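Glucose 1-dehydrogenase (Haloferax mediterranei, PDB 2B5W) catalyses the NAD(P)+-dependent oxidation of D-glucose and several other aldose sugars, with a preference for NADP+, as a zinc-dependent homodimeric enzyme. Local coordinates at residues Arg88-Ser93 against Glu97-Asp102; Ile154-Leu159 against Leu189-Val194; Ile215-Glu220 against Pro320-Glu325. The protein carries 1 engineered substitution. One frame throughout, in Å; residues are numbered along the deposited sequence.

Interaction 1 (Arg88-Ser93 against Glu97-Asp102); sequences RRPPAS and EYFERD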
# COMPACT_ATOMS: atom_id res chain seq x y z
N ARG A 88 3.77 -23.58 -3.34
CA ARG A 88 2.62 -23.60 -4.22
C ARG A 88 2.82 -24.45 -5.45
O ARG A 88 3.89 -24.47 -6.05
CB ARG A 88 2.21 -22.19 -4.63
CG ARG A 88 1.50 -21.46 -3.54
CD ARG A 88 0.97 -20.09 -3.87
NE ARG A 88 0.23 -19.52 -2.74
CZ ARG A 88 -0.51 -18.42 -2.82
NH1 ARG A 88 -0.59 -17.76 -3.96
NH2 ARG A 88 -1.20 -18.01 -1.76
N ARG A 89 1.76 -25.17 -5.78
CA ARG A 89 1.71 -26.04 -6.97
C ARG A 89 0.41 -25.76 -7.70
O ARG A 89 -0.58 -25.30 -7.12
CB ARG A 89 1.79 -27.50 -6.56
CG ARG A 89 3.08 -27.86 -5.84
CD ARG A 89 4.32 -27.91 -6.71
NE ARG A 89 5.49 -28.31 -5.96
CZ ARG A 89 6.24 -27.46 -5.22
NH1 ARG A 89 5.98 -26.18 -5.18
NH2 ARG A 89 7.25 -27.93 -4.55
N PRO A 90 0.39 -26.06 -8.99
CA PRO A 90 -0.82 -25.81 -9.79
C PRO A 90 -2.01 -26.58 -9.28
O PRO A 90 -1.85 -27.71 -8.78
CB PRO A 90 -0.42 -26.27 -11.21
CG PRO A 90 0.98 -26.57 -11.20
CD PRO A 90 1.51 -26.58 -9.80
N PRO A 91 -3.20 -25.99 -9.40
CA PRO A 91 -4.43 -26.64 -8.94
C PRO A 91 -4.88 -27.72 -9.94
O PRO A 91 -4.19 -28.00 -10.92
CB PRO A 91 -5.42 -25.48 -8.90
CG PRO A 91 -4.99 -24.62 -9.99
CD PRO A 91 -3.47 -24.68 -10.02
N ALA A 92 -6.06 -28.27 -9.68
CA ALA A 92 -6.60 -29.39 -10.46
C ALA A 92 -6.81 -29.01 -11.94
O ALA A 92 -6.63 -29.84 -12.81
CB ALA A 92 -7.92 -29.89 -9.81
N SER A 93 -7.13 -27.74 -12.19
CA SER A 93 -7.31 -27.19 -13.54
C SER A 93 -6.01 -27.05 -14.34
O SER A 93 -6.03 -26.68 -15.50
CB SER A 93 -7.97 -25.81 -13.44
OG SER A 93 -7.25 -24.91 -12.60
N GLU A 97 -1.73 -18.39 -15.66
CA GLU A 97 -0.82 -17.27 -15.87
C GLU A 97 0.17 -17.08 -14.70
O GLU A 97 1.30 -16.64 -14.91
CB GLU A 97 -1.62 -15.98 -16.08
CG GLU A 97 -2.45 -15.54 -14.88
CD GLU A 97 -3.06 -14.17 -15.09
OE1 GLU A 97 -4.28 -14.13 -15.25
OE2 GLU A 97 -2.32 -13.16 -15.11
N TYR A 98 -0.28 -17.37 -13.49
CA TYR A 98 0.58 -17.11 -12.32
C TYR A 98 1.73 -18.08 -12.31
O TYR A 98 2.87 -17.70 -12.05
CB TYR A 98 -0.24 -17.13 -11.03
CG TYR A 98 -1.30 -16.06 -11.06
CD1 TYR A 98 -2.59 -16.36 -11.41
CD2 TYR A 98 -0.97 -14.75 -10.79
CE1 TYR A 98 -3.55 -15.40 -11.46
CE2 TYR A 98 -1.91 -13.76 -10.85
CZ TYR A 98 -3.21 -14.09 -11.19
OH TYR A 98 -4.19 -13.12 -11.24
N PHE A 99 1.47 -19.35 -12.61
CA PHE A 99 2.54 -20.33 -12.72
C PHE A 99 3.40 -20.12 -13.97
O PHE A 99 4.63 -20.21 -13.92
CB PHE A 99 1.97 -21.76 -12.63
CG PHE A 99 1.49 -22.12 -11.24
CD1 PHE A 99 2.34 -22.73 -10.35
CD2 PHE A 99 0.24 -21.78 -10.80
CE1 PHE A 99 1.92 -23.03 -9.06
CE2 PHE A 99 -0.18 -22.05 -9.50
CZ PHE A 99 0.70 -22.69 -8.62
N GLU A 100 2.76 -19.81 -15.10
CA GLU A 100 3.51 -19.58 -16.34
C GLU A 100 4.46 -18.38 -16.30
O GLU A 100 5.56 -18.44 -16.86
CB GLU A 100 2.52 -19.42 -17.52
CG GLU A 100 1.76 -20.71 -17.85
CD GLU A 100 2.68 -21.86 -18.24
OE1 GLU A 100 3.56 -21.67 -19.10
OE2 GLU A 100 2.52 -22.96 -17.68
N ARG A 101 4.08 -17.36 -15.54
CA ARG A 101 4.88 -16.14 -15.37
C ARG A 101 5.76 -16.22 -14.12
O ARG A 101 6.37 -15.22 -13.74
CB ARG A 101 3.96 -14.92 -15.22
CG ARG A 101 3.19 -14.60 -16.50
CD ARG A 101 2.21 -13.43 -16.32
NE ARG A 101 1.46 -13.13 -17.55
CZ ARG A 101 0.55 -12.15 -17.65
NH1 ARG A 101 0.25 -11.38 -16.60
NH2 ARG A 101 -0.13 -11.87 -18.77
N ASP A 102 5.89 -17.40 -13.48
CA ASP A 102 6.81 -17.59 -12.34
C ASP A 102 6.45 -16.69 -11.18
O ASP A 102 7.34 -16.17 -10.48
CB ASP A 102 8.28 -17.33 -12.73
CG ASP A 102 8.73 -18.18 -13.86
OD1 ASP A 102 8.63 -19.41 -13.75
OD2 ASP A 102 9.21 -17.70 -14.90
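Van der Waals packing of a ring on a peptide and two prolines makes this contact: F99, on the short helix 97-100, lies against 88-93. Its CG stands beside the backbone N (chi1 -72°), which sends the ring out of the helix toward the chain around R89 and P90. P90 CA sits over one face, offset toward the rim, and the proline ring adds CD at 3.6 Å from F99 CE1. F99 CZ reaches the peptide linking R89 to P90, 3.2 Å from R89 C; P91 CD is looser, 4.2 Å from F99 CE2. The backbone carbonyl of R88 meets the ring edge.

No hydrogen bond crosses; the polar groups bond within their own segment or to residues outside. R89 NH1 donates to R88 O at 2.8 Å, the donor 59° above the carbonyl plane; S130 and T86 hold the same guanidinium group. R88 turns its end away from F99, to P104 O and to a salt bridge with E114, a substrate-binding residue. On the helix, R101 NH1 and E97 OE2 attract by charge alone at 3.5 Å.

The helix closes in a Schellman motif with D102 as C-prime residue. One phenylalanine thus packs a one-turn helix against the end of strand 88-89, an outer strand of a small three-stranded sheet in the GroES-like domain, beside the substrate site.

Interaction 2 (Ile154-Leu159 against Leu189-Val194); sequences ITEKAL and LAMLKV. With NAP (NADP nicotinamide-adenine-dinucleotide phosphate), chain I.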
# COMPACT_ATOMS: atom_id res chain seq x y z
N ILE A 154 9.05 -15.83 3.43
CA ILE A 154 7.78 -15.15 3.63
C ILE A 154 8.07 -13.67 3.90
O ILE A 154 7.44 -12.78 3.33
CB ILE A 154 6.96 -15.79 4.76
CG1 ILE A 154 6.50 -17.20 4.39
CG2 ILE A 154 5.83 -14.87 5.16
CD1 ILE A 154 5.60 -17.29 3.22
N THR A 155 8.98 -13.39 4.83
CA THR A 155 9.35 -12.03 5.13
C THR A 155 10.07 -11.36 3.99
O THR A 155 9.84 -10.18 3.73
CB THR A 155 10.18 -12.00 6.42
OG1 THR A 155 9.27 -12.41 7.47
CG2 THR A 155 10.66 -10.59 6.75
N GLU A 156 10.92 -12.08 3.29
CA GLU A 156 11.61 -11.47 2.16
C GLU A 156 10.58 -10.95 1.14
O GLU A 156 10.76 -9.87 0.59
CB GLU A 156 12.56 -12.44 1.49
CG GLU A 156 13.72 -12.94 2.32
CD GLU A 156 14.86 -11.96 2.53
OE1 GLU A 156 14.82 -10.81 2.03
OE2 GLU A 156 15.81 -12.38 3.19
N LYS A 157 9.54 -11.73 0.86
CA LYS A 157 8.53 -11.25 -0.08
C LYS A 157 7.79 -10.03 0.47
O LYS A 157 7.58 -9.04 -0.23
CB LYS A 157 7.51 -12.34 -0.44
CG LYS A 157 6.38 -11.78 -1.33
CD LYS A 157 5.29 -12.76 -1.70
CE LYS A 157 4.08 -12.01 -2.25
NZ LYS A 157 3.08 -12.94 -2.78
N ALA A 158 7.35 -10.10 1.73
CA ALA A 158 6.58 -9.03 2.28
C ALA A 158 7.37 -7.73 2.29
O ALA A 158 6.82 -6.69 1.98
CB ALA A 158 6.06 -9.38 3.70
N LEU A 159 8.65 -7.80 2.66
CA LEU A 159 9.50 -6.61 2.65
C LEU A 159 9.66 -6.12 1.21
O LEU A 159 9.63 -4.92 0.95
CB LEU A 159 10.86 -6.88 3.29
CG LEU A 159 10.82 -7.33 4.76
CD1 LEU A 159 12.20 -7.54 5.31
CD2 LEU A 159 10.07 -6.36 5.62
N LEU A 189 11.98 -9.82 13.22
CA LEU A 189 12.68 -8.81 14.00
C LEU A 189 14.21 -8.90 13.80
O LEU A 189 14.87 -7.88 13.64
CB LEU A 189 12.27 -8.97 15.47
CG LEU A 189 12.82 -7.95 16.45
CD1 LEU A 189 12.28 -6.58 16.19
CD2 LEU A 189 12.51 -8.43 17.89
N ALA A 190 14.78 -10.12 13.84
CA ALA A 190 16.19 -10.32 13.59
C ALA A 190 16.55 -9.95 12.16
O ALA A 190 17.61 -9.35 11.91
CB ALA A 190 16.60 -11.75 13.87
N MET A 191 15.68 -10.28 11.21
CA MET A 191 15.91 -9.84 9.84
C MET A 191 15.96 -8.30 9.70
O MET A 191 16.77 -7.76 8.99
CB MET A 191 14.87 -10.41 8.88
CG MET A 191 14.89 -11.93 8.81
SD MET A 191 13.54 -12.62 7.85
CE MET A 191 13.85 -11.83 6.23
N LEU A 192 15.06 -7.61 10.37
CA LEU A 192 15.03 -6.16 10.32
C LEU A 192 16.28 -5.57 10.95
O LEU A 192 16.79 -4.56 10.48
CB LEU A 192 13.75 -5.59 10.97
CG LEU A 192 12.48 -5.92 10.19
CD1 LEU A 192 11.24 -5.64 11.02
CD2 LEU A 192 12.40 -5.14 8.86
N LYS A 193 16.83 -6.22 11.96
CA LYS A 193 18.04 -5.71 12.58
C LYS A 193 19.18 -5.64 11.58
O LYS A 193 20.05 -4.76 11.66
CB LYS A 193 18.41 -6.61 13.76
CG LYS A 193 19.59 -6.11 14.56
CD LYS A 193 19.78 -6.97 15.78
CE LYS A 193 21.01 -6.57 16.60
NZ LYS A 193 20.70 -5.39 17.40
N VAL A 194 19.22 -6.63 10.66
CA VAL A 194 20.30 -6.70 9.68
C VAL A 194 19.94 -6.19 8.28
O VAL A 194 20.79 -6.22 7.37
CB VAL A 194 20.94 -8.13 9.59
CG1 VAL A 194 21.48 -8.54 10.94
CG2 VAL A 194 19.97 -9.15 9.05
PA NAP I . 1.81 -17.51 16.06
O1A NAP I . 0.46 -17.90 16.42
O2A NAP I . 2.88 -18.49 16.55
O5B NAP I . 2.17 -16.09 16.64
C5B NAP I . 1.26 -15.03 16.77
C4B NAP I . 1.77 -14.30 17.99
O4B NAP I . 1.08 -13.08 18.09
C3B NAP I . 1.55 -15.08 19.30
O3B NAP I . 2.75 -15.32 20.01
C2B NAP I . 0.59 -14.19 20.10
O2B NAP I . 0.88 -14.08 21.48
C1B NAP I . 0.78 -12.84 19.44
N9A NAP I . -0.42 -12.03 19.53
C8A NAP I . -1.67 -12.35 19.04
N7A NAP I . -2.51 -11.34 19.33
C5A NAP I . -1.82 -10.40 20.06
C6A NAP I . -2.15 -9.17 20.63
N6A NAP I . -3.41 -8.68 20.62
N1A NAP I . -1.18 -8.45 21.30
C2A NAP I . 0.11 -8.90 21.38
N3A NAP I . 0.46 -10.12 20.81
C4A NAP I . -0.48 -10.84 20.16
O3 NAP I . 2.00 -17.53 14.48
PN NAP I . 3.32 -17.34 13.55
O1N NAP I . 4.29 -16.37 14.14
O2N NAP I . 3.82 -18.64 13.00
O5D NAP I . 2.39 -16.57 12.50
C5D NAP I . 2.01 -15.23 12.71
C4D NAP I . 0.85 -14.84 11.80
O4D NAP I . 1.32 -14.89 10.45
C3D NAP I . -0.35 -15.79 11.87
O3D NAP I . -1.57 -15.07 11.83
C2D NAP I . -0.17 -16.66 10.64
O2D NAP I . -1.34 -17.28 10.16
C1D NAP I . 0.42 -15.65 9.65
N1N NAP I . 1.26 -16.21 8.58
C2N NAP I . 1.01 -15.69 7.34
C3N NAP I . 1.80 -16.07 6.29
C7N NAP I . 1.57 -15.32 5.01
O7N NAP I . 2.25 -15.89 3.94
N7N NAP I . 0.77 -14.21 4.99
C4N NAP I . 2.83 -17.01 6.43
C5N NAP I . 3.07 -17.51 7.70
C6N NAP I . 2.29 -17.08 8.78
P2B NAP I . 0.20 -15.11 22.59
O1X NAP I . 0.68 -16.46 22.43
O2X NAP I . 0.62 -14.46 23.93
O3X NAP I . -1.32 -15.06 22.44
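Two helices of the Rossmann-type nucleotide-binding domain meet here: 149-164, whose I154 lines the NADP pocket, and 183-194, which follows the glycine-rich turn after strand 175-179. Their short segments cross at -54° with axes 11.2 Å apart, so long side chains must span the gap. M191 does most of this. Its chain runs extended through chi2 and bends at chi3 (59°), bringing the methyl group to the end of T155, tip to tip. M191 CE lies 3.5 Å from T155 CG2, tighter than usual for two carbons, and M191 SD is 3.7 Å from the same methyl. The T155 methyl is presented because CG2 stands opposite the backbone N, while OG1 bonds to Y247 of strand 243-248 and to T188, a turn before M191 on the facing helix.

E156 bends at chi2, bringing its end nearer M191; its OE2 lies 3.7 Å from M191 CE and is hydrogen-bonded to T315 of helix 306-318. One turn further on, L159 CD2 touches L192 CD2 at 4.2 Å, and both leucines also touch F245 of strand 243-248. On the coenzyme side, I154 CD1 approaches the carboxamide oxygen NAP O7N at 3.7 Å, and I154 CG2 lies 3.9 Å from NAP C4N, the hydride-accepting carbon.

Within the segments the contact is thus apolar apart from the E156 carboxylate, whose approach to the S-methyl may be mildly favourable; the T155-T188 hydroxyl bond ties the same helices together a turn away.

Interaction 3 (Ile215-Glu220 against Pro320-Glu325); sequences IDIIEE and PKWFLE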
# COMPACT_ATOMS: atom_id res chain seq x y z
N ILE A 215 10.28 -12.60 25.10
CA ILE A 215 10.76 -11.33 25.61
C ILE A 215 12.29 -11.30 25.65
O ILE A 215 12.95 -10.32 25.29
CB ILE A 215 10.19 -11.05 27.02
CG1 ILE A 215 8.65 -10.99 26.96
CG2 ILE A 215 10.77 -9.73 27.58
CD1 ILE A 215 7.94 -10.70 28.35
N ASP A 216 12.87 -12.41 26.09
CA ASP A 216 14.28 -12.47 26.20
C ASP A 216 14.93 -12.31 24.81
O ASP A 216 15.91 -11.61 24.67
CB ASP A 216 14.72 -13.79 26.80
CG ASP A 216 14.40 -13.95 28.28
OD1 ASP A 216 14.08 -12.94 28.93
OD2 ASP A 216 14.46 -15.10 28.80
N ILE A 217 14.36 -12.96 23.78
CA ILE A 217 14.92 -12.82 22.43
C ILE A 217 14.79 -11.39 21.94
O ILE A 217 15.72 -10.79 21.41
CB ILE A 217 14.22 -13.80 21.46
CG1 ILE A 217 14.80 -15.19 21.62
CG2 ILE A 217 14.42 -13.33 20.00
CD1 ILE A 217 14.01 -16.27 20.91
N ILE A 218 13.63 -10.80 22.12
CA ILE A 218 13.42 -9.41 21.73
C ILE A 218 14.46 -8.50 22.36
O ILE A 218 15.07 -7.72 21.70
CB ILE A 218 12.01 -8.96 22.15
CG1 ILE A 218 10.95 -9.65 21.32
CG2 ILE A 218 11.86 -7.44 22.02
CD1 ILE A 218 9.56 -9.65 21.93
N GLU A 219 14.66 -8.63 23.67
CA GLU A 219 15.59 -7.75 24.37
C GLU A 219 17.06 -8.01 24.03
O GLU A 219 17.87 -7.09 23.99
CB GLU A 219 15.29 -7.81 25.88
CG GLU A 219 13.94 -7.18 26.15
CD GLU A 219 13.59 -7.01 27.64
OE1 GLU A 219 14.02 -7.85 28.43
OE2 GLU A 219 12.83 -6.07 27.98
N GLU A 220 17.40 -9.28 23.80
CA GLU A 220 18.76 -9.67 23.44
C GLU A 220 19.13 -9.16 22.04
O GLU A 220 20.29 -8.81 21.79
CB GLU A 220 18.95 -11.16 23.60
CG GLU A 220 20.40 -11.61 23.52
CD GLU A 220 21.20 -11.22 24.75
OE1 GLU A 220 20.61 -11.00 25.83
OE2 GLU A 220 22.44 -11.12 24.62
N PRO A 320 22.34 -13.62 13.93
CA PRO A 320 23.27 -14.04 14.99
C PRO A 320 23.15 -15.51 15.37
O PRO A 320 22.02 -16.05 15.36
CB PRO A 320 22.89 -13.15 16.17
CG PRO A 320 22.07 -12.11 15.65
CD PRO A 320 21.38 -12.61 14.39
N LYS A 321 24.28 -16.16 15.71
CA LYS A 321 24.22 -17.59 16.04
C LYS A 321 23.41 -17.80 17.30
O LYS A 321 22.64 -18.75 17.37
CB LYS A 321 25.61 -18.17 16.27
CG LYS A 321 26.19 -18.67 14.98
CD LYS A 321 26.47 -17.54 14.02
CE LYS A 321 27.16 -18.00 12.76
NZ LYS A 321 27.10 -17.00 11.67
N TRP A 322 23.52 -16.89 18.29
CA TRP A 322 22.74 -17.05 19.52
C TRP A 322 21.26 -17.02 19.21
O TRP A 322 20.50 -17.66 19.89
CB TRP A 322 23.05 -15.98 20.61
CG TRP A 322 22.48 -14.63 20.30
CD1 TRP A 322 23.12 -13.60 19.66
CD2 TRP A 322 21.13 -14.16 20.53
NE1 TRP A 322 22.27 -12.54 19.50
CE2 TRP A 322 21.04 -12.84 20.03
CE3 TRP A 322 20.00 -14.72 21.10
CZ2 TRP A 322 19.87 -12.10 20.06
CZ3 TRP A 322 18.83 -13.98 21.16
CH2 TRP A 322 18.77 -12.68 20.64
N PHE A 323 20.86 -16.20 18.24
CA PHE A 323 19.45 -16.00 17.94
C PHE A 323 18.87 -17.26 17.32
O PHE A 323 17.80 -17.69 17.71
CB PHE A 323 19.25 -14.79 17.02
CG PHE A 323 17.89 -14.73 16.41
CD1 PHE A 323 16.80 -14.26 17.13
CD2 PHE A 323 17.67 -15.27 15.16
CE1 PHE A 323 15.53 -14.26 16.57
CE2 PHE A 323 16.43 -15.30 14.62
CZ PHE A 323 15.34 -14.80 15.30
N LEU A 324 19.58 -17.83 16.36
CA LEU A 324 19.15 -19.11 15.78
C LEU A 324 19.10 -20.22 16.86
O LEU A 324 18.21 -21.07 16.81
CB LEU A 324 20.05 -19.51 14.62
CG LEU A 324 20.02 -18.57 13.43
CD1 LEU A 324 21.09 -18.97 12.45
CD2 LEU A 324 18.67 -18.54 12.76
N GLU A 325 20.02 -20.20 17.82
CA GLU A 325 20.01 -21.18 18.91
C GLU A 325 18.77 -20.99 19.79
O GLU A 325 18.09 -21.95 20.13
CB GLU A 325 21.29 -21.05 19.75
CG GLU A 325 22.58 -21.45 19.02
CD GLU A 325 23.84 -21.23 19.85
OE1 GLU A 325 23.80 -20.47 20.85
OE2 GLU A 325 24.88 -21.81 19.50
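W322 and E220 form a close-fitting part of this contact, although it lies on the solvent-facing side. The aliphatic stem of E220 lies over the six-membered ring of W322 in a CH-pi contact: E220 CG is 3.5 Å from the ring centroid and only 12° off its normal. E220 CB comes closer still to the ring's outer corner, 3.3 Å from W322 CH2. The chain of E220 starts with CG opposite the backbone N (chi1 -168°) and then bends at chi2, which lays the methylenes on the indole and leaves the carboxylate plane almost perpendicular to it. W322 is sandwiched, since F323 CB of its own helix covers the opposite face, and I217 O meets the ring edge in plane, 3.7 Å from W322 CH2. An alanine at W322 would remove the indole and is likely to leave the E220 methylenes and the I217 carbonyl edge without their packing partner, opening a gap between the helices.

The short segments run nearly antiparallel, at 170° with axes 10.9 Å apart; helix 213-220 leads into strand 224-227, the edge of the six-stranded parallel Rossmann sheet, and helix 321-327 packs on helices 213-220 and 183-194.

Inward the fit is also close: I217 CG2 meets the edge of the F323 ring at 3.7 Å, the two side chains crossing at about a right angle, and F323 continues onto L187 and A190 of helix 183-194. Looser are I217 CG1, 4.2 Å from W322 CZ3, and the exposed side, where E220 faces solvent.

Interactions 1, 2 and 3 follow one another along the chain, each closing before the next opens. Interaction 1 belongs to the GroES-like domain, about 26 Å from interaction 2 and 38 Å from interaction 3 between centres, and touches neither. Interactions 2 and 3 share the Rossmann-type domain, with centres about 15 Å apart, and meet through helix 183-194: A190 CB lies 3.6 Å from F323 CZ, and L189 CD2 4.0 Å from I218 CG1. Helices 149-164, 213-220 and 321-327 thus all pack on helix 183-194, with 149-164 touching the nicotinamide end of the coenzyme, while interaction 1 lies across the chain's centre from interaction 3, beside substrate-binding residues.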